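Metalloregulator ScaR (PDB 3HRT) probably binds DNA as a homodimeric, transition-metal-dependent transcription regulator of the DtxR/MntR family. Local coordinates at residues K74-E79 against G126-K131. Sequence-based numbering, arbitrary orientation.
Sequences KHRLIE and GTIPAK. With CD (cadmium ion), chain D; SO4 (sulfate ion), chain C.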
loop_
_atom_site.group_PDB
_atom_site.type_symbol
_atom_site.label_atom_id
_atom_site.label_comp_id
_atom_site.label_asym_id
_atom_site.label_seq_id
_atom_site.Cartn_x
_atom_site.Cartn_y
_atom_site.Cartn_z
ATOM N N LYS A 74 0.408 6.389 -10.797
ATOM C CA LYS A 74 0.471 5.964 -9.410
ATOM C C LYS A 74 -0.630 6.592 -8.608
ATOM O O LYS A 74 -1.481 5.906 -8.082
ATOM C CB LYS A 74 1.827 6.347 -8.811
ATOM C CG LYS A 74 2.367 5.367 -7.778
ATOM C CD LYS A 74 3.589 5.902 -7.047
ATOM C CE LYS A 74 4.792 6.032 -7.974
ATOM N NZ LYS A 74 6.098 5.762 -7.267
ATOM N N HIS A 75 -0.615 7.907 -8.526
ATOM C CA HIS A 75 -1.623 8.653 -7.800
ATOM C C HIS A 75 -3.051 8.264 -8.160
ATOM O O HIS A 75 -3.901 8.126 -7.287
ATOM C CB HIS A 75 -1.431 10.128 -8.094
ATOM C CG HIS A 75 -2.447 11.002 -7.445
ATOM N ND1 HIS A 75 -2.146 11.830 -6.388
ATOM C CD2 HIS A 75 -3.765 11.166 -7.693
ATOM C CE1 HIS A 75 -3.235 12.474 -6.014
ATOM N NE2 HIS A 75 -4.233 12.087 -6.787
ATOM N N ARG A 76 -3.306 8.100 -9.452
ATOM C CA ARG A 76 -4.665 7.924 -9.958
ATOM C C ARG A 76 -5.176 6.487 -9.837
ATOM O O ARG A 76 -6.357 6.260 -9.542
ATOM C CB ARG A 76 -4.763 8.463 -11.392
ATOM C CG ARG A 76 -4.506 9.973 -11.422
ATOM C CD ARG A 76 -4.778 10.664 -12.771
ATOM N NE ARG A 76 -4.797 12.118 -12.621
ATOM C CZ ARG A 76 -4.839 12.960 -13.644
ATOM N NH1 ARG A 76 -4.851 12.480 -14.876
ATOM N NH2 ARG A 76 -4.875 14.273 -13.439
ATOM N N LEU A 77 -4.284 5.523 -10.054
ATOM C CA LEU A 77 -4.613 4.121 -9.855
ATOM C C LEU A 77 -4.884 3.883 -8.377
ATOM O O LEU A 77 -5.885 3.268 -8.019
ATOM C CB LEU A 77 -3.472 3.242 -10.332
ATOM C CG LEU A 77 -3.251 3.186 -11.837
ATOM C CD1 LEU A 77 -2.086 2.277 -12.189
ATOM C CD2 LEU A 77 -4.515 2.717 -12.525
ATOM N N ILE A 78 -4.009 4.394 -7.517
ATOM C CA ILE A 78 -4.240 4.273 -6.088
ATOM C C ILE A 78 -5.626 4.795 -5.707
ATOM O O ILE A 78 -6.375 4.146 -4.960
ATOM C CB ILE A 78 -3.181 5.008 -5.246
ATOM C CG1 ILE A 78 -1.807 4.344 -5.401
ATOM C CG2 ILE A 78 -3.589 5.040 -3.783
ATOM C CD1 ILE A 78 -1.824 2.845 -5.240
ATOM N N GLU A 79 -5.973 5.971 -6.207
ATOM C CA GLU A 79 -7.251 6.553 -5.861
ATOM C C GLU A 79 -8.377 5.667 -6.297
ATOM O O GLU A 79 -9.341 5.483 -5.552
ATOM C CB GLU A 79 -7.414 7.920 -6.509
ATOM C CG GLU A 79 -6.876 9.054 -5.658
ATOM C CD GLU A 79 -6.958 10.371 -6.388
ATOM O OE1 GLU A 79 -7.145 10.300 -7.622
ATOM O OE2 GLU A 79 -6.840 11.453 -5.753
ATOM N N GLY A 126 -9.685 12.886 -14.220
ATOM C CA GLY A 126 -8.321 12.930 -14.725
ATOM C C GLY A 126 -8.014 11.659 -15.484
ATOM O O GLY A 126 -8.429 10.591 -15.034
ATOM N N THR A 127 -7.301 11.730 -16.608
ATOM C CA THR A 127 -6.968 10.483 -17.309
ATOM C C THR A 127 -5.689 9.815 -16.801
ATOM O O THR A 127 -4.818 10.477 -16.251
ATOM C CB THR A 127 -6.947 10.601 -18.848
ATOM O OG1 THR A 127 -5.969 11.560 -19.252
ATOM C CG2 THR A 127 -8.351 10.975 -19.378
ATOM N N ILE A 128 -5.624 8.492 -16.972
ATOM C CA ILE A 128 -4.540 7.650 -16.470
ATOM C C ILE A 128 -3.741 7.146 -17.658
ATOM O O ILE A 128 -4.166 6.237 -18.382
ATOM C CB ILE A 128 -5.098 6.422 -15.705
ATOM C CG1 ILE A 128 -5.778 6.847 -14.403
ATOM C CG2 ILE A 128 -3.987 5.417 -15.410
ATOM C CD1 ILE A 128 -6.764 5.847 -13.869
ATOM N N PRO A 129 -2.570 7.740 -17.872
ATOM C CA PRO A 129 -1.719 7.398 -19.012
ATOM C C PRO A 129 -1.219 5.956 -18.943
ATOM O O PRO A 129 -1.135 5.368 -17.876
ATOM C CB PRO A 129 -0.549 8.360 -18.847
ATOM C CG PRO A 129 -0.527 8.636 -17.391
ATOM C CD PRO A 129 -1.953 8.771 -17.030
ATOM N N ALA A 130 -0.885 5.384 -20.085
ATOM C CA ALA A 130 -0.264 4.073 -20.079
ATOM C C ALA A 130 1.171 4.126 -19.518
ATOM O O ALA A 130 1.734 5.211 -19.291
ATOM C CB ALA A 130 -0.273 3.483 -21.473
ATOM N N LYS A 131 1.742 2.943 -19.277
ATOM C CA LYS A 131 3.137 2.782 -18.870
ATOM C C LYS A 131 4.006 3.466 -19.896
ATOM O O LYS A 131 4.034 3.025 -21.036
ATOM C CB LYS A 131 3.489 1.293 -18.915
ATOM C CG LYS A 131 4.086 0.647 -17.641
ATOM C CD LYS A 131 5.550 0.997 -17.353
ATOM C CE LYS A 131 5.651 2.141 -16.329
ATOM N NZ LYS A 131 4.636 3.266 -16.538
HETATM CD CD CD D . -7.872 12.089 -9.023
HETATM S S SO4 C . -5.108 17.541 -11.223
HETATM O O1 SO4 C . -4.256 18.216 -12.206
HETATM O O2 SO4 C . -4.986 16.087 -11.352
HETATM O O3 SO4 C . -4.694 17.947 -9.879
HETATM O O4 SO4 C . -6.507 17.893 -11.448
#
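Arg76 of helix 62-85 reaches across to segment 126-131 of the loop that follows helix 106-116, and its guanidinium group supplies the polar part of the contact. Arg76 NH1 is directed at the backbone O of Thr127; the two are modelled 2.4 Å apart, shorter than a real hydrogen bond, so the pairing is likely but its exact geometry doubtful. Arg76 NH2 donates a hydrogen bond to sulfate O2 at 2.8 Å (N-H...O 149°). The sulfate, probably from the crystallisation liquor, has its sulfur in the guanidinium plane, so the anion is met at the edge of the group. Glu137 adds a salt bridge to NH2 and also accepts a hydrogen bond from the backbone N of Thr127, linking the arginine and the loop a second time. The Arg76 side chain is extended from CG to NE, which carries the charged end up to Gly126, whose CA lies 3.5 Å above one guanidinium face, offset toward the rim.

Apolar packing lies nearer the helix backbone, at the base of the arginine side chain. Ile128 lays CG1 against Arg76 CB at 3.6 Å, while its CG2 meets Leu77 CD2 at 4.0 Å, the two branched side chains crossing at a slant. Ile128 CG1 stands beside its backbone N (chi1 -68°), and this places the two branches against successive helix residues. Leu77 also packs on Val109 of helix 106-116.

Metal coordination lies one helical turn along. Glu79 OE1 binds the cadmium ion at 2.4 Å, and His75 NE2 makes a weak hydrogen bond to Glu79 OE2. Arg76 touches Cys122, the second cadmium ligand; Glu79 and Cys122 belong, with His124 and Asp159, to the zinc site of this DtxR/MntR-family metal-binding and dimerisation domain.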